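Local coordinates for VAO-type flavoprotein oxidase VAO615 (Myceliophthora thermophila, PDB 6F72), which probably acts as a flavoprotein oxidase, carrying one bicovalently bound FAD that reacts rapidly with molecular oxygen once reduced, although no substrate has yet been identified, at residues V30-D34 with A35-S39; D73-A76 with C77-K81; E321-A324 with A325-L329. All coordinates share one frame; numbering follows the deposited sequence.

In the fold
The three contacts come in series along the chain and are all local, each joining residues on one continuous run. Contact 1 is a double turn leading into helix 40-49, contact 2 is the short helix 74-81 with its N-cap, and contact 3 the middle of helix 316-335. Centres lie about 33 Å apart for contacts 1 and 2, 46 Å for contacts 2 and 3 and 58 Å for contacts 1 and 3, contacts 1 and 3 lying on opposite sides of the chain's centre. Contacts 1 and 2 precede the first residue lining the FAD pocket, whereas contact 3 packs against the seven-stranded antiparallel sheet, consistent with the substrate domain of VAO-type enzymes.

Contact 1 (V30-D34 with A35-S39); sequences VLPGD and AAWPS
Ala35 and Ala36 fill the two central positions of a type I beta turn from Asp34 to Trp37. The CB of Ala35 stays close to the backbone of Asp34, while Ala36 CB reaches back to Val30 CG1 at 3.9 Å, an apolar touch. The turn is closed by its i to i+3 bond, in which Trp37 N donates to Asp34 O over 3.1 Å. A type II turn from Leu31 to Asp34 comes directly before it; there Leu31 N donates to Asp34 OD2 over 2.8 Å, and the same oxygen makes a salt bridge with Arg570, so one carboxylate oxygen serves both a backbone amide and a cation. Trp37 carries most of the contact. Its CG stands opposite the backbone N (chi1 -176°), which brings the indole face over Pro32 N, with CE3 3.3 Å from Leu31 C. Pro32 CG sits 3.9 Å from the centroid of the six-membered ring of Trp37 and 14° off its normal, a CH-pi contact over the face. Val30 O approaches the ring edge in plane, 3.7 Å from CZ3 of Trp37, and Val30 CG2 lies 4.1 Å from CE3. The opposite face receives Pro38 CD, which stands 3.4 Å above the plane near the rim, so a proline flanks the indole on each side. Ser39 ends the run as the N-cap of helix 40-49, its OG bonded to Asp42 N. Trp43 of that helix brings its ring against the indole, and Pro38 rests on Phe142 and His146 of helix 133-146, so the two turns touch both helix 40-49, which they lead into, and helix 133-146.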
ATOM      1  N   VAL A  30       2.000 -13.569 -24.781  1.00 33.53           N
ATOM      2  CA  VAL A  30       1.303 -13.063 -25.977  1.00 34.02           C
ATOM      3  C   VAL A  30       0.622 -11.710 -25.724  1.00 33.17           C
ATOM      4  O   VAL A  30       0.135 -11.440 -24.616  1.00 32.24           O
ATOM      5  CB  VAL A  30       0.296 -14.089 -26.578  1.00 34.63           C
ATOM      6  CG1 VAL A  30       1.022 -15.314 -27.133  1.00 35.90           C
ATOM      7  CG2 VAL A  30      -0.787 -14.480 -25.577  1.00 33.68           C
ATOM      8  N   LEU A  31       0.596 -10.877 -26.763  1.00 33.71           N
ATOM      9  CA  LEU A  31       0.015  -9.535 -26.694  1.00 33.10           C
ATOM     10  C   LEU A  31      -1.122  -9.378 -27.701  1.00 33.63           C
ATOM     11  O   LEU A  31      -1.142 -10.102 -28.706  1.00 34.79           O
ATOM     12  CB  LEU A  31       1.103  -8.473 -26.937  1.00 33.28           C
ATOM     13  CG  LEU A  31       2.141  -8.245 -25.821  1.00 32.65           C
ATOM     14  CD1 LEU A  31       3.023  -7.054 -26.177  1.00 32.99           C
ATOM     15  CD2 LEU A  31       1.492  -8.021 -24.460  1.00 31.40           C
ATOM     16  N   PRO A  32      -2.091  -8.458 -27.436  1.00 32.98           N
ATOM     17  CA  PRO A  32      -3.110  -8.212 -28.476  1.00 33.60           C
ATOM     18  C   PRO A  32      -2.415  -7.784 -29.761  1.00 34.63           C
ATOM     19  O   PRO A  32      -1.474  -6.978 -29.721  1.00 34.53           O
ATOM     20  CB  PRO A  32      -3.956  -7.068 -27.898  1.00 32.82           C
ATOM     21  CG  PRO A  32      -3.711  -7.123 -26.428  1.00 31.77           C
ATOM     22  CD  PRO A  32      -2.294  -7.583 -26.265  1.00 31.81           C
ATOM     23  N   GLY A  33      -2.841  -8.375 -30.874  1.00 35.74           N
ATOM     24  CA  GLY A  33      -2.193  -8.178 -32.170  1.00 37.00           C
ATOM     25  C   GLY A  33      -1.392  -9.384 -32.637  1.00 38.02           C
ATOM     26  O   GLY A  33      -1.233  -9.584 -33.843  1.00 39.41           O
ATOM     27  N   ASP A  34      -0.886 -10.181 -31.688  1.00 37.35           N
ATOM     28  CA  ASP A  34      -0.124 -11.402 -32.004  1.00 38.34           C
ATOM     29  C   ASP A  34      -0.986 -12.436 -32.714  1.00 39.38           C
ATOM     30  O   ASP A  34      -2.180 -12.568 -32.413  1.00 38.85           O
ATOM     31  CB  ASP A  34       0.439 -12.043 -30.733  1.00 37.46           C
ATOM     32  CG  ASP A  34       1.501 -11.191 -30.051  1.00 36.79           C
ATOM     33  OD1 ASP A  34       1.789 -10.076 -30.534  1.00 36.95           O
ATOM     34  OD2 ASP A  34       2.047 -11.654 -29.017  1.00 36.08           O
ATOM     35  N   ALA A  35      -0.373 -13.170 -33.643  1.00 40.93           N
ATOM     36  CA  ALA A  35      -1.018 -14.306 -34.293  1.00 42.21           C
ATOM     37  C   ALA A  35      -1.547 -15.304 -33.252  1.00 41.43           C
ATOM     38  O   ALA A  35      -2.621 -15.877 -33.436  1.00 41.81           O
ATOM     39  CB  ALA A  35      -0.058 -14.980 -35.256  1.00 44.11           C
ATOM     40  N   ALA A  36      -0.813 -15.465 -32.148  1.00 40.39           N
ATOM     41  CA  ALA A  36      -1.165 -16.405 -31.078  1.00 39.67           C
ATOM     42  C   ALA A  36      -2.071 -15.849 -29.958  1.00 37.95           C
ATOM     43  O   ALA A  36      -2.410 -16.593 -29.029  1.00 37.28           O
ATOM     44  CB  ALA A  36       0.093 -17.038 -30.495  1.00 39.75           C
ATOM     45  N   TRP A  37      -2.460 -14.568 -30.042  1.00 37.27           N
ATOM     46  CA  TRP A  37      -3.480 -13.996 -29.138  1.00 36.01           C
ATOM     47  C   TRP A  37      -4.771 -14.817 -29.257  1.00 36.60           C
ATOM     48  O   TRP A  37      -5.155 -15.176 -30.372  1.00 37.90           O
ATOM     49  CB  TRP A  37      -3.763 -12.534 -29.486  1.00 35.57           C
ATOM     50  CG  TRP A  37      -4.735 -11.835 -28.555  1.00 34.32           C
ATOM     51  CD1 TRP A  37      -6.029 -11.494 -28.826  1.00 34.44           C
ATOM     52  CD2 TRP A  37      -4.480 -11.392 -27.214  1.00 33.03           C
ATOM     53  NE1 TRP A  37      -6.598 -10.866 -27.740  1.00 33.29           N
ATOM     54  CE2 TRP A  37      -5.671 -10.790 -26.738  1.00 32.47           C
ATOM     55  CE3 TRP A  37      -3.361 -11.453 -26.362  1.00 32.38           C
ATOM     56  CZ2 TRP A  37      -5.776 -10.246 -25.446  1.00 31.38           C
ATOM     57  CZ3 TRP A  37      -3.464 -10.903 -25.075  1.00 31.29           C
ATOM     58  CH2 TRP A  37      -4.665 -10.310 -24.635  1.00 30.81           C
ATOM     59  N   PRO A  38      -5.423 -15.145 -28.116  1.00 35.81           N
ATOM     60  CA  PRO A  38      -6.611 -15.996 -28.193  1.00 36.41           C
ATOM     61  C   PRO A  38      -7.737 -15.348 -29.003  1.00 36.98           C
ATOM     62  O   PRO A  38      -7.996 -14.155 -28.840  1.00 36.22           O
ATOM     63  CB  PRO A  38      -7.020 -16.166 -26.721  1.00 35.25           C
ATOM     64  CG  PRO A  38      -5.784 -15.904 -25.937  1.00 34.38           C
ATOM     65  CD  PRO A  38      -5.067 -14.841 -26.713  1.00 34.47           C
ATOM     66  N   SER A  39      -8.372 -16.138 -29.876  1.00 38.43           N
ATOM     67  CA  SER A  39      -9.569 -15.727 -30.638  1.00 39.38           C
ATOM     68  C   SER A  39     -10.708 -15.248 -29.727  1.00 38.63           C
ATOM     69  O   SER A  39     -10.703 -15.520 -28.534  1.00 37.69           O
ATOM     70  CB  SER A  39     -10.062 -16.879 -31.528  1.00 41.03           C
ATOM     71  OG  SER A  39     -10.576 -17.948 -30.749  1.00 40.99           O
TER

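Contact 2 (D73-A76 with C77-K81); sequences DAQA and CEELK
Gln75 and Glu79, one helical turn apart, are brought alongside by their first torsions: Gln75 CG lies opposite its backbone N (chi1 -163°), whereas Glu79 CG lies opposite its carbonyl carbon. Both chains then run extended in the same direction. The touch between them is Gln75 CG against Glu79 OE1 at 4.0 Å, an aliphatic flank beside a carboxylate oxygen, and the amide and carboxylate planes stand 49° apart. On another side of the helix Cys77 has SG opposite the backbone N (chi1 -178°), which carries the sulfur away from the preceding turn and into a disulfide with Cys64. The CB of Cys77 meanwhile rests 3.3 Å from Asp73 O.

These residues form the short helix 74-81 in full, and Asp73 is its N-cap. Asp73 OD1 accepts from Ala76 N over 3.2 Å, the donor standing well above the carboxylate plane, so the side chain takes up an amide of the first turn that has no earlier helical carbonyl to bind. The acidic group would probably also be favoured by the positive end of the helix dipole. From there the regular i to i+4 ladder takes over: Cys77 N donates to Asp73 O over 2.9 Å, Glu78 N to Ala74 O over 3.0 Å, and Leu80 N to Ala76 O over 3.3 Å, while the Glu79 N to Gln75 O bond is weak. Glu78 CG lies 3.3 Å from Ala74 O. Glu78 OE2 forms a weakly hydrogen-bonded salt bridge, 3.4 Å long, with Lys81 NZ. Leu80 leans on Gln60 and Val63, and Asp73 shares a backbone hydrogen bond with Val63, next to Cys64.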
ATOM      1  N   ASP A  73     -18.957  11.530 -23.564  1.00 44.31           N
ATOM      2  CA  ASP A  73     -19.958  12.212 -22.755  1.00 44.83           C
ATOM      3  C   ASP A  73     -19.227  13.284 -21.971  1.00 44.46           C
ATOM      4  O   ASP A  73     -18.501  12.976 -21.016  1.00 43.72           O
ATOM      5  CB  ASP A  73     -20.647  11.207 -21.815  1.00 44.77           C
ATOM      6  CG  ASP A  73     -21.718  11.836 -20.915  1.00 45.48           C
ATOM      7  OD1 ASP A  73     -21.749  13.073 -20.712  1.00 45.86           O
ATOM      8  OD2 ASP A  73     -22.533  11.055 -20.371  1.00 45.86           O
ATOM      9  N   ALA A  74     -19.427  14.536 -22.383  1.00 45.10           N
ATOM     10  CA  ALA A  74     -18.748  15.694 -21.794  1.00 44.90           C
ATOM     11  C   ALA A  74     -19.068  15.877 -20.307  1.00 44.81           C
ATOM     12  O   ALA A  74     -18.148  16.050 -19.500  1.00 44.62           O
ATOM     13  CB  ALA A  74     -19.056  16.964 -22.589  1.00 45.88           C
ATOM     14  N   GLN A  75     -20.352  15.785 -19.957  1.00 45.24           N
ATOM     15  CA  GLN A  75     -20.848  15.879 -18.574  1.00 45.08           C
ATOM     16  C   GLN A  75     -20.177  14.876 -17.618  1.00 43.63           C
ATOM     17  O   GLN A  75     -19.755  15.248 -16.517  1.00 43.49           O
ATOM     18  CB  GLN A  75     -22.373  15.686 -18.571  1.00 46.49           C
ATOM     19  CG  GLN A  75     -23.127  16.130 -17.318  1.00 47.59           C
ATOM     20  CD  GLN A  75     -24.651  16.084 -17.485  1.00 49.12           C
ATOM     21  OE1 GLN A  75     -25.190  16.313 -18.580  1.00 50.10           O
ATOM     22  NE2 GLN A  75     -25.355  15.808 -16.392  1.00 49.49           N
ATOM     23  N   ALA A  76     -20.088  13.614 -18.051  1.00 42.42           N
ATOM     24  CA  ALA A  76     -19.505  12.530 -17.250  1.00 40.73           C
ATOM     25  C   ALA A  76     -17.988  12.636 -17.216  1.00 39.43           C
ATOM     26  O   ALA A  76     -17.351  12.263 -16.222  1.00 38.95           O
ATOM     27  CB  ALA A  76     -19.929  11.169 -17.787  1.00 40.46           C
ATOM     28  N   CYS A  77     -17.418  13.146 -18.304  1.00 38.80           N
ATOM     29  CA  CYS A  77     -15.986  13.385 -18.387  1.00 37.60           C
ATOM     30  C   CYS A  77     -15.554  14.427 -17.354  1.00 37.78           C
ATOM     31  O   CYS A  77     -14.536  14.249 -16.692  1.00 37.09           O
ATOM     32  CB  CYS A  77     -15.599  13.804 -19.800  1.00 37.00           C
ATOM     33  SG  CYS A  77     -13.831  14.077 -20.011  1.00 35.51           S
ATOM     34  N   GLU A  78     -16.351  15.488 -17.205  1.00 39.02           N
ATOM     35  CA  GLU A  78     -16.070  16.569 -16.251  1.00 39.46           C
ATOM     36  C   GLU A  78     -16.144  16.125 -14.786  1.00 39.02           C
ATOM     37  O   GLU A  78     -15.359  16.603 -13.958  1.00 38.67           O
ATOM     38  CB  GLU A  78     -16.984  17.784 -16.484  1.00 41.00           C
ATOM     39  CG  GLU A  78     -16.818  18.502 -17.827  1.00 41.97           C
ATOM     40  CD  GLU A  78     -15.407  19.021 -18.095  1.00 41.86           C
ATOM     41  OE1 GLU A  78     -14.829  19.688 -17.209  1.00 42.18           O
ATOM     42  OE2 GLU A  78     -14.874  18.768 -19.202  1.00 41.69           O
ATOM     43  N   GLU A  79     -17.085  15.226 -14.477  1.00 38.95           N
ATOM     44  CA  GLU A  79     -17.223  14.649 -13.125  1.00 38.50           C
ATOM     45  C   GLU A  79     -16.028  13.774 -12.731  1.00 36.95           C
ATOM     46  O   GLU A  79     -15.637  13.737 -11.558  1.00 36.92           O
ATOM     47  CB  GLU A  79     -18.542  13.872 -12.989  1.00 39.23           C
ATOM     48  CG  GLU A  79     -19.761  14.766 -12.778  1.00 40.77           C
ATOM     49  CD  GLU A  79     -21.087  14.071 -13.070  1.00 41.57           C
ATOM     50  OE1 GLU A  79     -21.900  14.625 -13.857  1.00 42.83           O
ATOM     51  OE2 GLU A  79     -21.331  12.979 -12.516  1.00 41.43           O
ATOM     52  N   LEU A  80     -15.448  13.084 -13.715  1.00 35.74           N
ATOM     53  CA  LEU A  80     -14.220  12.306 -13.525  1.00 34.35           C
ATOM     54  C   LEU A  80     -13.014  13.174 -13.142  1.00 33.88           C
ATOM     55  O   LEU A  80     -12.154  12.745 -12.359  1.00 33.39           O
ATOM     56  CB  LEU A  80     -13.884  11.510 -14.797  1.00 33.73           C
ATOM     57  CG  LEU A  80     -14.673  10.281 -15.248  1.00 33.46           C
ATOM     58  CD1 LEU A  80     -13.923   9.683 -16.418  1.00 32.86           C
ATOM     59  CD2 LEU A  80     -14.849   9.230 -14.155  1.00 33.03           C
ATOM     60  N   LYS A  81     -12.969  14.388 -13.696  1.00 34.05           N
ATOM     61  CA  LYS A  81     -11.832  15.309 -13.540  1.00 33.52           C
ATOM     62  C   LYS A  81     -11.609  15.800 -12.122  1.00 33.44           C
ATOM     63  O   LYS A  81     -10.479  15.742 -11.623  1.00 32.93           O
ATOM     64  CB  LYS A  81     -11.977  16.516 -14.467  1.00 34.11           C
ATOM     65  CG  LYS A  81     -11.751  16.199 -15.929  1.00 33.94           C
ATOM     66  CD  LYS A  81     -11.977  17.439 -16.772  1.00 34.66           C
ATOM     67  CE  LYS A  81     -11.953  17.094 -18.243  1.00 34.63           C
ATOM     68  NZ  LYS A  81     -11.539  18.281 -19.031  1.00 35.21           N
TER

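Contact 3 (E321-A324 with A325-L329)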
ATOM      1  N   GLU A 321      15.677  21.971  14.428  1.00 35.27           N
ATOM      2  CA  GLU A 321      16.162  21.420  15.684  1.00 35.28           C
ATOM      3  C   GLU A 321      15.006  20.860  16.516  1.00 34.59           C
ATOM      4  O   GLU A 321      15.179  19.854  17.219  1.00 34.34           O
ATOM      5  CB  GLU A 321      16.946  22.471  16.470  1.00 36.34           C
ATOM      6  CG  GLU A 321      18.251  22.859  15.786  1.00 37.20           C
ATOM      7  CD  GLU A 321      19.021  23.949  16.504  1.00 38.39           C
ATOM      8  OE1 GLU A 321      18.483  24.587  17.438  1.00 38.71           O
ATOM      9  OE2 GLU A 321      20.186  24.164  16.120  1.00 39.21           O
ATOM     10  N   ALA A 322      13.840  21.507  16.411  1.00 34.19           N
ATOM     11  CA  ALA A 322      12.640  21.107  17.139  1.00 33.61           C
ATOM     12  C   ALA A 322      12.024  19.809  16.588  1.00 32.69           C
ATOM     13  O   ALA A 322      11.437  19.028  17.342  1.00 32.39           O
ATOM     14  CB  ALA A 322      11.622  22.238  17.145  1.00 33.75           C
ATOM     15  N   VAL A 323      12.186  19.600  15.279  1.00 32.30           N
ATOM     16  CA  VAL A 323      11.772  18.379  14.564  1.00 31.45           C
ATOM     17  C   VAL A 323      12.714  17.225  14.937  1.00 31.26           C
ATOM     18  O   VAL A 323      12.259  16.123  15.278  1.00 30.89           O
ATOM     19  CB  VAL A 323      11.735  18.621  13.022  1.00 31.39           C
ATOM     20  CG1 VAL A 323      11.606  17.323  12.234  1.00 30.63           C
ATOM     21  CG2 VAL A 323      10.626  19.599  12.648  1.00 31.50           C
ATOM     22  N   ALA A 324      14.018  17.488  14.857  1.00 31.72           N
ATOM     23  CA  ALA A 324      15.060  16.600  15.410  1.00 31.73           C
ATOM     24  C   ALA A 324      14.735  16.127  16.839  1.00 31.62           C
ATOM     25  O   ALA A 324      14.840  14.932  17.133  1.00 31.35           O
ATOM     26  CB  ALA A 324      16.420  17.288  15.364  1.00 32.38           C
ATOM     27  N   ALA A 325      14.320  17.067  17.696  1.00 31.86           N
ATOM     28  CA  ALA A 325      13.996  16.799  19.104  1.00 31.95           C
ATOM     29  C   ALA A 325      12.677  16.046  19.277  1.00 31.27           C
ATOM     30  O   ALA A 325      12.586  15.157  20.117  1.00 31.23           O
ATOM     31  CB  ALA A 325      13.968  18.093  19.894  1.00 32.54           C
ATOM     32  N   PHE A 326      11.661  16.426  18.500  1.00 30.94           N
ATOM     33  CA  PHE A 326      10.387  15.692  18.413  1.00 30.32           C
ATOM     34  C   PHE A 326      10.643  14.219  18.113  1.00 29.86           C
ATOM     35  O   PHE A 326      10.068  13.336  18.769  1.00 29.64           O
ATOM     36  CB  PHE A 326       9.509  16.332  17.326  1.00 30.15           C
ATOM     37  CG  PHE A 326       8.260  15.558  16.977  1.00 29.54           C
ATOM     38  CD1 PHE A 326       7.106  15.674  17.754  1.00 29.59           C
ATOM     39  CD2 PHE A 326       8.220  14.756  15.830  1.00 29.08           C
ATOM     40  CE1 PHE A 326       5.947  14.980  17.412  1.00 29.21           C
ATOM     41  CE2 PHE A 326       7.066  14.058  15.483  1.00 28.61           C
ATOM     42  CZ  PHE A 326       5.927  14.175  16.274  1.00 28.70           C
ATOM     43  N   HIS A 327      11.516  13.970  17.131  1.00 29.75           N
ATOM     44  CA  HIS A 327      11.926  12.623  16.759  1.00 29.45           C
ATOM     45  C   HIS A 327      12.598  11.884  17.912  1.00 29.85           C
ATOM     46  O   HIS A 327      12.236  10.739  18.204  1.00 29.48           O
ATOM     47  CB  HIS A 327      12.866  12.658  15.568  1.00 29.53           C
ATOM     48  CG  HIS A 327      12.178  12.878  14.265  1.00 29.25           C
ATOM     49  ND1 HIS A 327      12.854  13.281  13.136  1.00 29.52           N
ATOM     50  CD2 HIS A 327      10.877  12.757  13.909  1.00 28.68           C
ATOM     51  CE1 HIS A 327      11.999  13.396  12.137  1.00 29.21           C
ATOM     52  NE2 HIS A 327      10.796  13.071  12.577  1.00 28.69           N
ATOM     53  N   ALA A 328      13.566  12.547  18.554  1.00 30.52           N
ATOM     54  CA  ALA A 328      14.268  11.992  19.709  1.00 31.26           C
ATOM     55  C   ALA A 328      13.334  11.723  20.896  1.00 31.31           C
ATOM     56  O   ALA A 328      13.637  10.874  21.729  1.00 31.70           O
ATOM     57  CB  ALA A 328      15.436  12.893  20.123  1.00 32.06           C
ATOM     58  N   LEU A 329      12.200  12.425  20.957  1.00 31.15           N
ATOM     59  CA  LEU A 329      11.252  12.267  22.068  1.00 31.52           C
ATOM     60  C   LEU A 329      10.194  11.161  21.891  1.00 31.10           C
ATOM     61  O   LEU A 329       9.503  10.781  22.854  1.00 31.34           O
ATOM     62  CB  LEU A 329      10.605  13.611  22.431  1.00 31.73           C
ATOM     63  CG  LEU A 329      11.444  14.558  23.307  1.00 32.60           C
ATOM     64  CD1 LEU A 329      10.672  15.838  23.541  1.00 32.81           C
ATOM     65  CD2 LEU A 329      11.853  13.950  24.645  1.00 33.17           C
TER
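His327 presents one face of its imidazole to Val323 O, which stands 3.3 Å above the ring plane, displaced toward the rim, with CG of His327 as the nearest ring atom at 3.4 Å. Val323 CG1 comes in at the CE1 corner of His327 over 3.9 Å, the two side chains running side by side in one direction. The same Val323 O that lies over the His327 face is also found, farther off, near the plane of the Phe326 ring at its edge; the nearer approach there is made by Phe326 CB, 3.4 Å from Val323 O. The torsions explain the difference: His327 CG sits beside its own backbone N (chi1 -77°) and hangs back over the previous turn, whereas Phe326 CG is swung opposite to its N (chi1 171°) and leads the ring away from 321-324. Phe326 CB still rests 3.3 Å from Ala322 O.

The setting is an uninterrupted stretch of helix 316-335, held by the i to i+4 ladder. His327 N donates to Val323 O over 2.9 Å at 163°, so the carbonyl beneath the imidazole is also a helix acceptor. Ala325 N donates to Glu321 O and Phe326 N to Ala322 O in the same way. Ala324 O receives Ala328 N over 3.1 Å and takes a second donor, Asn429 ND2, which links this helix to helix 426-439. Phe326 meets Tyr342 edge-to-face and also Phe340, both on strand 339-344 of the seven-stranded sheet, while His327 meets Phe436 of helix 426-439 nearly perpendicularly. Ala322 and Val323 rest on Phe309 of strand 302-310, and Ala325 leans on Asp373 of helix 360-376.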